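Local coordinates for protein glycerophosphoryl diester phosphodiesterase (Parabacteroides distasonis, PDB 3MZ2) that probably hydrolyses glycerophosphodiesters, as a member of the TIM-barrel glycerophosphodiester phosphodiesterase family, at residues Asp18-Phe23 / Lys132-Leu137; Ile31-Gly36 / Gly228-Ile233; Phe172-Asn177 / Asn198-Ser203. All blocks are in the same frame, centred on the assembly; numbering follows the deposited sequence.

Overall arrangement
All three contacts lie on the side of the TIM barrel where the strands begin. Active sites of this fold lie at the opposite, C-terminal ends of the strands, so none of the three is evidently part of one. Contacts 1 and 2, centres 12 Å apart, meet at the N-terminal mouth of the barrel, where Phe23 CE2 lies 3.8 Å from Leu33 CD1. Contact 3, nearer the periphery, has its centre 16 Å from that of contact 1 and 20 Å from that of contact 2. Ile21 CG2 reaches Ser203 O at 3.6 Å, and Trp202 CE3 meets Val229 CG2 at 3.6 Å. A tetraethylene glycol, probably from crystallisation, lies about 4 Å from the Ile31 side chain.

Contact 1: residues Asp18-Phe23 / Lys132-Leu137; sequences DDLISF and KTILIL
Leu20 and Ile134 mark the closest approach of the two backbones, with their CA atoms 9.1 Å apart, a gap bridged by side chains alone because no hydrogen bond passes between the segments. On one side is the last turn and a half of helix 17-23, held by backbone bonds from Ser22 N to Asp18 O and from Phe23 N to Asp19 O; on the other, the loop residues 132-134 and strand 135-137 that follows them. The contact rests on a meeting of methyl groups: Leu20 CD1 touches Ile134 CD1 at 3.5 Å, while Ile134 CG1 stays at 4.2 Å from the same Leu20 methyl. The two side chains cross obliquely rather than running side by side. Ile134 sends its longer branch toward the helix, CG1 lying opposite its own carbonyl carbon (chi1 -54°) and CD1 carrying the chain outward at chi2 159°, which makes that single methyl the common point of contact. The same CD1 also meets Phe23, 4.2 Å from ring atom CE2, and approaches that ring obliquely. Leu20 and Phe23, three residues apart, lie on one face of the helix, direct their CB toward segment 132-137 and both reach Ile134 CD1. All three residues are buried and the interaction is wholly apolar. Around them, Phe288 makes an edge-to-face pair with Phe23, Met181 touches Leu20, and Ile14 and Met161 pack on Ile134. Backbone bonding of Ile134 with Phe64 ties it to strand 63-70. Ile134 comes just before strand 135-137, so the contact lies at the N-terminal mouth of the barrel, with helix 17-23 over the beginnings of its parallel strands.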
ATOM      1  N   ASP A  18       7.117  -3.569  28.846  1.00 14.97           N
ATOM      2  CA  ASP A  18       6.111  -4.106  29.770  1.00 15.98           C
ATOM      3  C   ASP A  18       5.002  -3.080  30.099  1.00 15.74           C
ATOM      4  O   ASP A  18       3.817  -3.437  30.177  1.00 15.99           O
ATOM      5  CB  ASP A  18       6.751  -4.616  31.078  1.00 17.32           C
ATOM      6  CG  ASP A  18       7.593  -5.864  30.856  1.00 22.17           C
ATOM      7  OD1 ASP A  18       7.392  -6.537  29.812  1.00 25.31           O
ATOM      8  OD2 ASP A  18       8.424  -6.163  31.742  1.00 29.51           O
ATOM      9  N   ASP A  19       5.377  -1.813  30.256  1.00 14.65           N
ATOM     10  CA  ASP A  19       4.373  -0.773  30.518  1.00 14.91           C
ATOM     11  C   ASP A  19       3.457  -0.596  29.298  1.00 13.28           C
ATOM     12  O   ASP A  19       2.264  -0.364  29.438  1.00 13.17           O
ATOM     13  CB  ASP A  19       5.016   0.576  30.817  1.00 14.73           C
ATOM     14  CG  ASP A  19       5.541   0.704  32.223  1.00 19.30           C
ATOM     15  OD1 ASP A  19       5.306  -0.189  33.095  1.00 21.73           O
ATOM     16  OD2 ASP A  19       6.188   1.763  32.438  1.00 23.73           O
ATOM     17  N   LEU A  20       4.019  -0.737  28.104  1.00 11.84           N
ATOM     18  CA  LEU A  20       3.257  -0.527  26.881  1.00 12.73           C
ATOM     19  C   LEU A  20       2.271  -1.671  26.742  1.00 12.66           C
ATOM     20  O   LEU A  20       1.126  -1.445  26.422  1.00 12.72           O
ATOM     21  CB  LEU A  20       4.175  -0.399  25.646  1.00 12.41           C
ATOM     22  CG  LEU A  20       3.475  -0.178  24.294  1.00 11.66           C
ATOM     23  CD1 LEU A  20       2.653   1.080  24.231  1.00 13.84           C
ATOM     24  CD2 LEU A  20       4.560  -0.216  23.171  1.00 10.60           C
ATOM     25  N   ILE A  21       2.716  -2.897  26.989  1.00 13.22           N
ATOM     26  CA  ILE A  21       1.810  -4.071  26.933  1.00 13.73           C
ATOM     27  C   ILE A  21       0.699  -3.901  27.963  1.00 13.34           C
ATOM     28  O   ILE A  21      -0.475  -4.064  27.671  1.00 14.73           O
ATOM     29  CB  ILE A  21       2.609  -5.386  27.177  1.00 14.55           C
ATOM     30  CG1 ILE A  21       3.496  -5.699  25.984  1.00 15.40           C
ATOM     31  CG2 ILE A  21       1.689  -6.594  27.537  1.00 16.76           C
ATOM     32  CD1 ILE A  21       4.595  -6.728  26.286  1.00 18.80           C
ATOM     33  N   SER A  22       1.072  -3.475  29.171  1.00 13.99           N
ATOM     34  CA  SER A  22       0.071  -3.250  30.199  0.70 14.26           C
ATOM     35  C   SER A  22      -0.960  -2.211  29.799  1.00 13.32           C
ATOM     36  O   SER A  22      -2.185  -2.411  29.993  1.00 13.69           O
ATOM     37  CB  SER A  22       0.741  -2.781  31.480  0.70 15.53           C
ATOM     38  OG  SER A  22      -0.183  -2.791  32.548  0.70 13.97           O
ATOM     39  N   PHE A  23      -0.467  -1.099  29.255  1.00 13.60           N
ATOM     40  CA  PHE A  23      -1.310   0.013  28.811  1.00 12.97           C
ATOM     41  C   PHE A  23      -2.408  -0.513  27.873  1.00 12.48           C
ATOM     42  O   PHE A  23      -3.572  -0.151  28.004  1.00 14.12           O
ATOM     43  CB  PHE A  23      -0.443   1.104  28.122  1.00 12.29           C
ATOM     44  CG  PHE A  23      -1.219   2.324  27.620  1.00 13.28           C
ATOM     45  CD1 PHE A  23      -1.715   3.278  28.510  1.00 14.72           C
ATOM     46  CD2 PHE A  23      -1.472   2.505  26.274  1.00 14.03           C
ATOM     47  CE1 PHE A  23      -2.383   4.402  28.050  1.00 14.38           C
ATOM     48  CE2 PHE A  23      -2.166   3.608  25.815  1.00 14.40           C
ATOM     49  CZ  PHE A  23      -2.610   4.554  26.712  1.00 13.76           C
ATOM     50  N   LYS A 132       6.314  11.295  26.084  1.00 14.90           N
ATOM     51  CA  LYS A 132       5.090  12.048  25.885  1.00 15.03           C
ATOM     52  C   LYS A 132       3.927  11.231  25.325  1.00 14.86           C
ATOM     53  O   LYS A 132       2.786  11.419  25.741  1.00 14.86           O
ATOM     54  CB  LYS A 132       5.317  13.230  24.967  1.00 15.87           C
ATOM     55  CG  LYS A 132       6.388  14.177  25.425  1.00 16.34           C
ATOM     56  CD  LYS A 132       6.496  15.335  24.463  1.00 17.17           C
ATOM     57  CE  LYS A 132       7.696  16.196  24.801  1.00 16.54           C
ATOM     58  NZ  LYS A 132       9.084  15.625  24.503  1.00 15.69           N
ATOM     59  N   THR A 133       4.190  10.357  24.352  1.00 12.70           N
ATOM     60  CA  THR A 133       3.133   9.681  23.622  1.00 12.70           C
ATOM     61  C   THR A 133       3.704   8.401  22.958  1.00 11.21           C
ATOM     62  O   THR A 133       4.814   7.979  23.250  1.00 12.22           O
ATOM     63  CB  THR A 133       2.516  10.652  22.560  1.00 13.11           C
ATOM     64  OG1 THR A 133       1.393  10.030  21.903  1.00 16.93           O
ATOM     65  CG2 THR A 133       3.523  11.063  21.510  1.00 13.29           C
ATOM     66  N   ILE A 134       2.921   7.788  22.094  1.00 12.27           N
ATOM     67  CA  ILE A 134       3.310   6.629  21.326  1.00 11.51           C
ATOM     68  C   ILE A 134       2.983   6.971  19.896  1.00 11.92           C
ATOM     69  O   ILE A 134       1.902   7.487  19.619  1.00 11.87           O
ATOM     70  CB  ILE A 134       2.464   5.395  21.713  1.00 12.79           C
ATOM     71  CG1 ILE A 134       2.510   5.119  23.192  1.00 13.29           C
ATOM     72  CG2 ILE A 134       2.872   4.123  20.888  1.00 12.46           C
ATOM     73  CD1 ILE A 134       1.390   4.307  23.685  1.00 18.25           C
ATOM     74  N   LEU A 135       3.895   6.711  18.974  1.00  9.87           N
ATOM     75  CA  LEU A 135       3.644   6.873  17.573  1.00 11.33           C
ATOM     76  C   LEU A 135       3.289   5.522  16.963  1.00 11.63           C
ATOM     77  O   LEU A 135       3.781   4.454  17.408  1.00 12.28           O
ATOM     78  CB  LEU A 135       4.930   7.412  16.902  1.00 11.70           C
ATOM     79  CG  LEU A 135       5.525   8.716  17.453  1.00 11.82           C
ATOM     80  CD1 LEU A 135       6.823   9.055  16.714  1.00 11.95           C
ATOM     81  CD2 LEU A 135       4.508   9.825  17.401  1.00 11.81           C
ATOM     82  N   ILE A 136       2.467   5.543  15.932  1.00 10.52           N
ATOM     83  CA  ILE A 136       2.007   4.340  15.270  1.00 10.87           C
ATOM     84  C   ILE A 136       2.280   4.502  13.775  1.00 11.12           C
ATOM     85  O   ILE A 136       1.738   5.411  13.129  1.00 10.13           O
ATOM     86  CB  ILE A 136       0.515   4.068  15.531  1.00 10.93           C
ATOM     87  CG1 ILE A 136       0.255   4.066  17.043  1.00 12.14           C
ATOM     88  CG2 ILE A 136       0.135   2.689  14.848  1.00 11.20           C
ATOM     89  CD1 ILE A 136      -1.276   3.924  17.466  1.00 13.06           C
ATOM     90  N   LEU A 137       3.186   3.690  13.250  1.00 11.50           N
ATOM     91  CA  LEU A 137       3.686   3.853  11.891  1.00 11.40           C
ATOM     92  C   LEU A 137       2.820   3.112  10.871  1.00 13.48           C
ATOM     93  O   LEU A 137       2.743   1.863  10.852  1.00 15.00           O
ATOM     94  CB  LEU A 137       5.129   3.360  11.736  1.00 11.33           C
ATOM     95  CG  LEU A 137       6.154   3.950  12.728  1.00 11.40           C
ATOM     96  CD1 LEU A 137       7.594   3.496  12.347  1.00 12.55           C
ATOM     97  CD2 LEU A 137       6.072   5.470  12.860  1.00 13.03           C
TER

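Contact 2: residues Ile31-Gly36 / Gly228-Ile233; sequences IPLISG and GVMCMI
Ile31 opens the contact through its backbone: its O lies 4.2 Å from Met230 CE, whereas its CB points away from segment 228-233. Leu33, the first residue of its strand, turns toward that segment and makes the main apolar contact, with CD1 3.6 Å and CG 3.9 Å from the terminal methyl CE of Met230. Met230 is a selenomethionine modelled in two conformers; in the one described, the chain runs extended as far as SE and then bends (chi3 81°), presenting CE to the leucine. The two side chains cross at about a right angle. Ile34 points away, toward helix 268-275, as strand alternation requires. Ser35 turns back inward and lies more loosely against Met232, also a selenomethionine with two conformers, its CB 4.3 Å from Met232 SE in the conformer described. The serine OG is satisfied elsewhere, by a hydrogen bond with Thr63 OG1. No hydrogen bond joins the segments, and the nearest CA atoms, those of Leu33 and Met232, are 8.7 Å apart, which fits two strands separated by a third. That strand is 262-265: it runs parallel to both, bonds through Ile263 to the backbones of Leu33 and Ser35, and sets Ile262 against Leu33, Met230 and Met232. The contact thus bridges strands 33-36 and 231-234 across the inward-facing side of strand 262-265, while Met232 also reaches strand 205-210.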
ATOM      1  N   ILE A  31      -9.834   3.284  30.391  1.00 14.00           N
ATOM      2  CA  ILE A  31     -10.107   4.670  30.001  1.00 14.37           C
ATOM      3  C   ILE A  31     -10.226   4.714  28.478  1.00 13.45           C
ATOM      4  O   ILE A  31      -9.327   4.225  27.780  1.00 14.07           O
ATOM      5  CB  ILE A  31      -8.969   5.593  30.475  1.00 14.53           C
ATOM      6  CG1 ILE A  31      -8.998   5.667  32.009  1.00 15.62           C
ATOM      7  CG2 ILE A  31      -9.063   7.027  29.874  1.00 16.14           C
ATOM      8  CD1 ILE A  31      -7.842   6.406  32.559  1.00 16.30           C
ATOM      9  N   PRO A  32     -11.294   5.343  27.964  1.00 13.58           N
ATOM     10  CA  PRO A  32     -11.393   5.477  26.508  1.00 13.54           C
ATOM     11  C   PRO A  32     -10.168   6.203  25.978  1.00 13.80           C
ATOM     12  O   PRO A  32      -9.766   7.230  26.572  1.00 14.08           O
ATOM     13  CB  PRO A  32     -12.667   6.327  26.318  1.00 15.02           C
ATOM     14  CG  PRO A  32     -13.519   5.949  27.491  1.00 15.84           C
ATOM     15  CD  PRO A  32     -12.513   5.790  28.645  1.00 14.94           C
ATOM     16  N   LEU A  33      -9.617   5.708  24.872  1.00 12.01           N
ATOM     17  CA  LEU A  33      -8.396   6.248  24.279  1.00 12.24           C
ATOM     18  C   LEU A  33      -8.631   6.978  22.955  1.00 11.00           C
ATOM     19  O   LEU A  33      -9.592   6.684  22.245  1.00 12.10           O
ATOM     20  CB  LEU A  33      -7.384   5.136  24.091  1.00 11.87           C
ATOM     21  CG  LEU A  33      -6.950   4.451  25.355  1.00 11.58           C
ATOM     22  CD1 LEU A  33      -5.868   3.403  24.999  1.00 16.12           C
ATOM     23  CD2 LEU A  33      -6.402   5.417  26.474  1.00 12.71           C
ATOM     24  N   ILE A  34      -7.778   7.935  22.616  1.00 11.23           N
ATOM     25  CA  ILE A  34      -7.862   8.683  21.379  1.00 10.79           C
ATOM     26  C   ILE A  34      -6.533   8.603  20.647  1.00 11.64           C
ATOM     27  O   ILE A  34      -5.429   8.716  21.247  1.00 11.77           O
ATOM     28  CB  ILE A  34      -8.195  10.143  21.640  1.00 11.60           C
ATOM     29  CG1 ILE A  34      -9.546  10.319  22.358  1.00 11.45           C
ATOM     30  CG2 ILE A  34      -8.262  10.974  20.315  1.00 13.16           C
ATOM     31  CD1 ILE A  34      -9.923  11.787  22.770  1.00 15.48           C
ATOM     32  N   SER A  35      -6.628   8.385  19.349  1.00 10.75           N
ATOM     33  CA  SER A  35      -5.443   8.393  18.473  1.00 11.12           C
ATOM     34  C   SER A  35      -5.664   9.381  17.345  1.00 12.74           C
ATOM     35  O   SER A  35      -6.738   9.405  16.744  1.00 12.14           O
ATOM     36  CB  SER A  35      -5.176   6.973  17.956  1.00 11.10           C
ATOM     37  OG  SER A  35      -3.915   6.861  17.338  1.00 11.59           O
ATOM     38  N   GLY A  36      -4.672  10.234  17.094  1.00 12.50           N
ATOM     39  CA  GLY A  36      -4.735  11.226  16.048  1.00 12.85           C
ATOM     40  C   GLY A  36      -4.383  10.600  14.735  1.00 13.98           C
ATOM     41  O   GLY A  36      -3.219  10.239  14.503  1.00 14.52           O
ATOM     42  N   GLY A 228      -7.877 -10.130  25.780  1.00 15.11           N
ATOM     43  CA  GLY A 228      -7.142  -9.009  26.372  1.00 13.79           C
ATOM     44  C   GLY A 228      -6.791  -7.867  25.441  1.00 13.41           C
ATOM     45  O   GLY A 228      -5.929  -7.028  25.750  1.00 13.98           O
ATOM     46  N   VAL A 229      -7.479  -7.823  24.299  1.00 11.90           N
ATOM     47  CA  VAL A 229      -7.130  -6.892  23.232  1.00 12.21           C
ATOM     48  C   VAL A 229      -8.088  -5.690  23.166  1.00 11.34           C
ATOM     49  O   VAL A 229      -9.291  -5.880  23.090  1.00 12.47           O
ATOM     50  CB  VAL A 229      -7.089  -7.624  21.887  1.00 11.85           C
ATOM     51  CG1 VAL A 229      -6.874  -6.700  20.658  1.00 12.08           C
ATOM     52  CG2 VAL A 229      -5.973  -8.685  21.936  1.00 13.69           C
HETATM   53  N   MSE A 230      -7.541  -4.479  23.206  1.00 12.31           N
HETATM   54  CA  MSE A 230      -8.318  -3.259  22.994  0.60 12.44           C
HETATM   55  C   MSE A 230      -8.583  -3.035  21.520  1.00 12.15           C
HETATM   56  O   MSE A 230      -7.717  -3.337  20.697  1.00 12.36           O
HETATM   57  CB  MSE A 230      -7.589  -2.044  23.534  0.60 12.84           C
HETATM   58  CG  MSE A 230      -7.603  -2.107  25.021  0.60 13.67           C
HETATM   59 SE   MSE A 230      -6.659  -0.759  26.017  0.45 16.65          SE
HETATM   60  CE  MSE A 230      -7.967   0.686  25.952  0.60 11.89           C
ATOM     61  N   CYS A 231      -9.751  -2.465  21.232  1.00 10.95           N
ATOM     62  CA  CYS A 231     -10.272  -2.318  19.875  1.00 11.85           C
ATOM     63  C   CYS A 231     -10.528  -0.850  19.491  1.00 11.80           C
ATOM     64  O   CYS A 231     -11.100  -0.055  20.267  1.00 12.34           O
ATOM     65  CB  CYS A 231     -11.554  -3.189  19.727  1.00 12.00           C
ATOM     66  SG  CYS A 231     -11.270  -4.933  20.003  1.00 14.38           S
HETATM   67  N   MSE A 232     -10.113  -0.553  18.281  1.00 11.60           N
HETATM   68  CA  MSE A 232     -10.123   0.809  17.775  0.50 10.60           C
HETATM   69  C   MSE A 232     -11.000   0.904  16.544  1.00 11.66           C
HETATM   70  O   MSE A 232     -10.850   0.126  15.603  1.00 12.79           O
HETATM   71  CB  MSE A 232      -8.720   1.223  17.382  0.50  9.98           C
HETATM   72  CG  MSE A 232      -8.600   2.710  17.072  0.50  8.23           C
HETATM   73 SE   MSE A 232      -6.759   3.141  16.726  0.38  9.09          SE
HETATM   74  CE  MSE A 232      -6.700   2.916  14.792  0.50 12.98           C
ATOM     75  N   ILE A 233     -11.882   1.893  16.556  1.00 11.75           N
ATOM     76  CA  ILE A 233     -12.585   2.364  15.354  1.00 11.46           C
ATOM     77  C   ILE A 233     -11.928   3.617  14.804  1.00 12.07           C
ATOM     78  O   ILE A 233     -11.576   4.512  15.547  1.00 11.63           O
ATOM     79  CB  ILE A 233     -14.085   2.704  15.695  1.00 12.27           C
ATOM     80  CG1 ILE A 233     -14.874   1.419  15.994  1.00 12.46           C
ATOM     81  CG2 ILE A 233     -14.728   3.561  14.642  1.00 11.93           C
ATOM     82  CD1 ILE A 233     -15.196   0.583  14.736  1.00 12.51           C
TER

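Contact 3: residues Phe172-Asn177 / Asn198-Ser203; sequences FFYEKN and NGIPWS
Tyr174 supplies every side-chain contact from helix 167-176, and the tight part of the contact is its meeting with Pro201. Pro201 CD sits over one face of the phenol ring, 3.8 Å from the centroid of the Tyr174 ring and 20° off the ring normal, which is the geometry of a CH-pi interaction. The neighbouring methylene is displaced toward the hydroxyl end, Pro201 CG lying 3.5 Å from Tyr174 OH. The two side chains approach from opposite directions, with the tyrosine reaching out from the helix because its CG stands opposite the backbone N at chi1 178°. Nearer the helix the packing is looser: Ile200 CD1 lies 4.1 Å from Tyr174 CB. Looser still is the solvent side, where the exposed Gly199 offers only its carbonyl O, 4.3 Å from Tyr174 CE2 and oblique to the ring. With an alanine at Tyr174 the Pro201 ring would probably lose its CH-pi partner, and a gap would be likely to open between the helix and this loop. Arg171 adds a polar link at the edge, its NE bonded to Asn198 OD1 and its NH1 in a salt bridge with Glu175 OE2. Gly199, at positive phi, is the C-prime residue of a Schellman motif ending helix 189-197, confirmed by bonds from Ile200 N to Tyr195 O and from Gly199 N to Glu196 O. Tyr174 and Ile200 both touch Phe182 of strand 182-185, so the contact joins the end of one barrel helix to the loop leaving the next, as expected of successive beta-alpha units in a TIM barrel.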
ATOM      1  N   PHE A 172       6.720 -11.357  10.321  1.00 15.15           N
ATOM      2  CA  PHE A 172       7.977 -10.810   9.851  1.00 15.80           C
ATOM      3  C   PHE A 172       8.606  -9.928  10.933  1.00 15.08           C
ATOM      4  O   PHE A 172       9.776 -10.115  11.326  1.00 15.99           O
ATOM      5  CB  PHE A 172       7.789  -9.935   8.606  1.00 16.53           C
ATOM      6  CG  PHE A 172       9.038  -9.176   8.237  1.00 18.94           C
ATOM      7  CD1 PHE A 172      10.078  -9.807   7.536  1.00 25.22           C
ATOM      8  CD2 PHE A 172       9.211  -7.845   8.637  1.00 20.76           C
ATOM      9  CE1 PHE A 172      11.241  -9.116   7.232  1.00 25.66           C
ATOM     10  CE2 PHE A 172      10.375  -7.167   8.339  1.00 23.88           C
ATOM     11  CZ  PHE A 172      11.380  -7.799   7.620  1.00 24.58           C
ATOM     12  N   PHE A 173       7.828  -8.950  11.427  1.00 14.19           N
ATOM     13  CA  PHE A 173       8.349  -8.030  12.423  1.00 13.14           C
ATOM     14  C   PHE A 173       8.616  -8.715  13.759  1.00 12.80           C
ATOM     15  O   PHE A 173       9.659  -8.468  14.391  1.00 13.45           O
ATOM     16  CB  PHE A 173       7.387  -6.863  12.651  1.00 12.83           C
ATOM     17  CG  PHE A 173       7.388  -5.868  11.551  1.00 11.80           C
ATOM     18  CD1 PHE A 173       8.454  -4.986  11.404  1.00 13.77           C
ATOM     19  CD2 PHE A 173       6.338  -5.815  10.637  1.00 13.74           C
ATOM     20  CE1 PHE A 173       8.442  -4.018  10.372  1.00 16.25           C
ATOM     21  CE2 PHE A 173       6.339  -4.836   9.610  1.00 14.57           C
ATOM     22  CZ  PHE A 173       7.394  -3.966   9.492  1.00 15.39           C
ATOM     23  N   TYR A 174       7.674  -9.563  14.209  1.00 13.17           N
ATOM     24  CA  TYR A 174       7.764 -10.147  15.556  1.00 13.07           C
ATOM     25  C   TYR A 174       9.005 -11.093  15.697  1.00 14.18           C
ATOM     26  O   TYR A 174       9.675 -11.083  16.720  1.00 13.95           O
ATOM     27  CB  TYR A 174       6.454 -10.864  15.907  1.00 13.20           C
ATOM     28  CG  TYR A 174       6.507 -11.511  17.251  1.00 10.50           C
ATOM     29  CD1 TYR A 174       6.426 -10.778  18.406  1.00 12.79           C
ATOM     30  CD2 TYR A 174       6.707 -12.891  17.364  1.00 13.10           C
ATOM     31  CE1 TYR A 174       6.513 -11.408  19.668  1.00 12.85           C
ATOM     32  CE2 TYR A 174       6.803 -13.485  18.605  1.00 13.42           C
ATOM     33  CZ  TYR A 174       6.700 -12.752  19.728  1.00 13.76           C
ATOM     34  OH  TYR A 174       6.842 -13.356  20.957  1.00 16.26           O
ATOM     35  N   GLU A 175       9.294 -11.846  14.651  1.00 15.62           N
ATOM     36  CA  GLU A 175      10.442 -12.746  14.597  1.00 17.96           C
ATOM     37  C   GLU A 175      11.731 -11.920  14.596  1.00 17.42           C
ATOM     38  O   GLU A 175      12.710 -12.352  15.197  1.00 20.72           O
ATOM     39  CB  GLU A 175      10.340 -13.715  13.405  1.00 17.65           C
ATOM     40  CG  GLU A 175       9.184 -14.725  13.636  1.00 20.98           C
ATOM     41  CD  GLU A 175       9.110 -15.874  12.670  1.00 24.09           C
ATOM     42  OE1 GLU A 175       9.826 -15.822  11.657  1.00 23.50           O
ATOM     43  OE2 GLU A 175       8.293 -16.818  12.954  1.00 21.92           O
ATOM     44  N   LYS A 176      11.723 -10.726  13.985  1.00 17.01           N
ATOM     45  CA  LYS A 176      12.915  -9.861  13.994  1.00 17.10           C
ATOM     46  C   LYS A 176      13.140  -9.211  15.346  1.00 16.32           C
ATOM     47  O   LYS A 176      14.276  -9.014  15.779  1.00 16.77           O
ATOM     48  CB  LYS A 176      12.809  -8.748  12.958  1.00 18.12           C
ATOM     49  CG  LYS A 176      13.116  -9.192  11.564  1.00 20.88           C
ATOM     50  CD  LYS A 176      13.329  -8.022  10.649  1.00 24.66           C
ATOM     51  N   ASN A 177      12.058  -8.868  16.024  1.00 13.45           N
ATOM     52  CA  ASN A 177      12.183  -8.277  17.362  1.00 13.57           C
ATOM     53  C   ASN A 177      10.897  -8.509  18.156  1.00 13.17           C
ATOM     54  O   ASN A 177       9.873  -7.842  17.951  1.00 11.37           O
ATOM     55  CB  ASN A 177      12.494  -6.793  17.270  1.00 12.03           C
ATOM     56  CG  ASN A 177      12.702  -6.141  18.644  1.00 14.06           C
ATOM     57  OD1 ASN A 177      12.455  -6.733  19.684  1.00 14.46           O
ATOM     58  ND2 ASN A 177      13.155  -4.912  18.620  1.00 13.60           N
ATOM     59  N   ASN A 198      -0.292 -17.359  12.993  1.00 14.75           N
ATOM     60  CA  ASN A 198       1.054 -16.810  12.829  1.00 13.31           C
ATOM     61  C   ASN A 198       1.797 -16.590  14.141  1.00 13.53           C
ATOM     62  O   ASN A 198       2.876 -16.018  14.164  1.00 12.67           O
ATOM     63  CB  ASN A 198       1.018 -15.502  12.016  1.00 13.03           C
ATOM     64  CG  ASN A 198       0.944 -15.773  10.523  1.00 14.16           C
ATOM     65  OD1 ASN A 198       1.947 -16.096   9.928  1.00 15.70           O
ATOM     66  ND2 ASN A 198      -0.255 -15.759   9.958  1.00 14.59           N
ATOM     67  N   GLY A 199       1.183 -17.053  15.224  1.00 13.37           N
ATOM     68  CA  GLY A 199       1.840 -17.017  16.547  1.00 13.70           C
ATOM     69  C   GLY A 199       2.143 -15.653  17.101  1.00 12.94           C
ATOM     70  O   GLY A 199       3.124 -15.528  17.876  1.00 14.47           O
ATOM     71  N   ILE A 200       1.335 -14.635  16.785  1.00 13.12           N
ATOM     72  CA  ILE A 200       1.562 -13.303  17.334  1.00 12.92           C
ATOM     73  C   ILE A 200       0.895 -13.213  18.701  1.00 12.94           C
ATOM     74  O   ILE A 200      -0.322 -13.354  18.794  1.00 13.67           O
ATOM     75  CB  ILE A 200       0.989 -12.184  16.454  1.00 12.05           C
ATOM     76  CG1 ILE A 200       1.393 -12.424  15.004  1.00 12.58           C
ATOM     77  CG2 ILE A 200       1.487 -10.800  16.962  1.00 11.88           C
ATOM     78  CD1 ILE A 200       2.891 -12.423  14.759  1.00 13.14           C
ATOM     79  N   PRO A 201       1.670 -12.934  19.764  1.00 13.31           N
ATOM     80  CA  PRO A 201       1.014 -12.820  21.070  1.00 13.53           C
ATOM     81  C   PRO A 201      -0.022 -11.718  21.119  1.00 11.61           C
ATOM     82  O   PRO A 201       0.245 -10.623  20.675  1.00 12.52           O
ATOM     83  CB  PRO A 201       2.169 -12.495  22.027  1.00 13.58           C
ATOM     84  CG  PRO A 201       3.420 -12.824  21.264  1.00 14.82           C
ATOM     85  CD  PRO A 201       3.119 -12.670  19.838  1.00 14.24           C
ATOM     86  N   TRP A 202      -1.213 -12.004  21.654  1.00 12.40           N
ATOM     87  CA  TRP A 202      -2.246 -10.996  21.734  1.00 11.81           C
ATOM     88  C   TRP A 202      -1.781  -9.837  22.660  1.00 11.18           C
ATOM     89  O   TRP A 202      -2.238  -8.713  22.489  1.00 10.20           O
ATOM     90  CB  TRP A 202      -3.582 -11.618  22.211  1.00 12.52           C
ATOM     91  CG  TRP A 202      -4.275 -12.451  21.179  1.00 12.39           C
ATOM     92  CD1 TRP A 202      -4.613 -13.779  21.288  1.00 11.70           C
ATOM     93  CD2 TRP A 202      -4.788 -12.011  19.926  1.00 14.02           C
ATOM     94  NE1 TRP A 202      -5.245 -14.200  20.142  1.00 14.03           N
ATOM     95  CE2 TRP A 202      -5.395 -13.131  19.301  1.00 13.29           C
ATOM     96  CE3 TRP A 202      -4.766 -10.778  19.261  1.00 10.81           C
ATOM     97  CZ2 TRP A 202      -5.971 -13.056  18.021  1.00 15.11           C
ATOM     98  CZ3 TRP A 202      -5.360 -10.667  17.991  1.00 11.60           C
ATOM     99  CH2 TRP A 202      -5.945 -11.823  17.384  1.00 13.52           C
ATOM    100  N   SER A 203      -0.902 -10.136  23.608  1.00 12.32           N
ATOM    101  CA  SER A 203      -0.345  -9.106  24.455  1.00 11.67           C
ATOM    102  C   SER A 203       0.421  -8.053  23.656  1.00 11.62           C
ATOM    103  O   SER A 203       0.654  -6.957  24.146  1.00 13.00           O
ATOM    104  CB  SER A 203       0.567  -9.699  25.514  1.00 13.95           C
ATOM    105  OG  SER A 203       1.657 -10.416  24.959  1.00 14.85           O
TER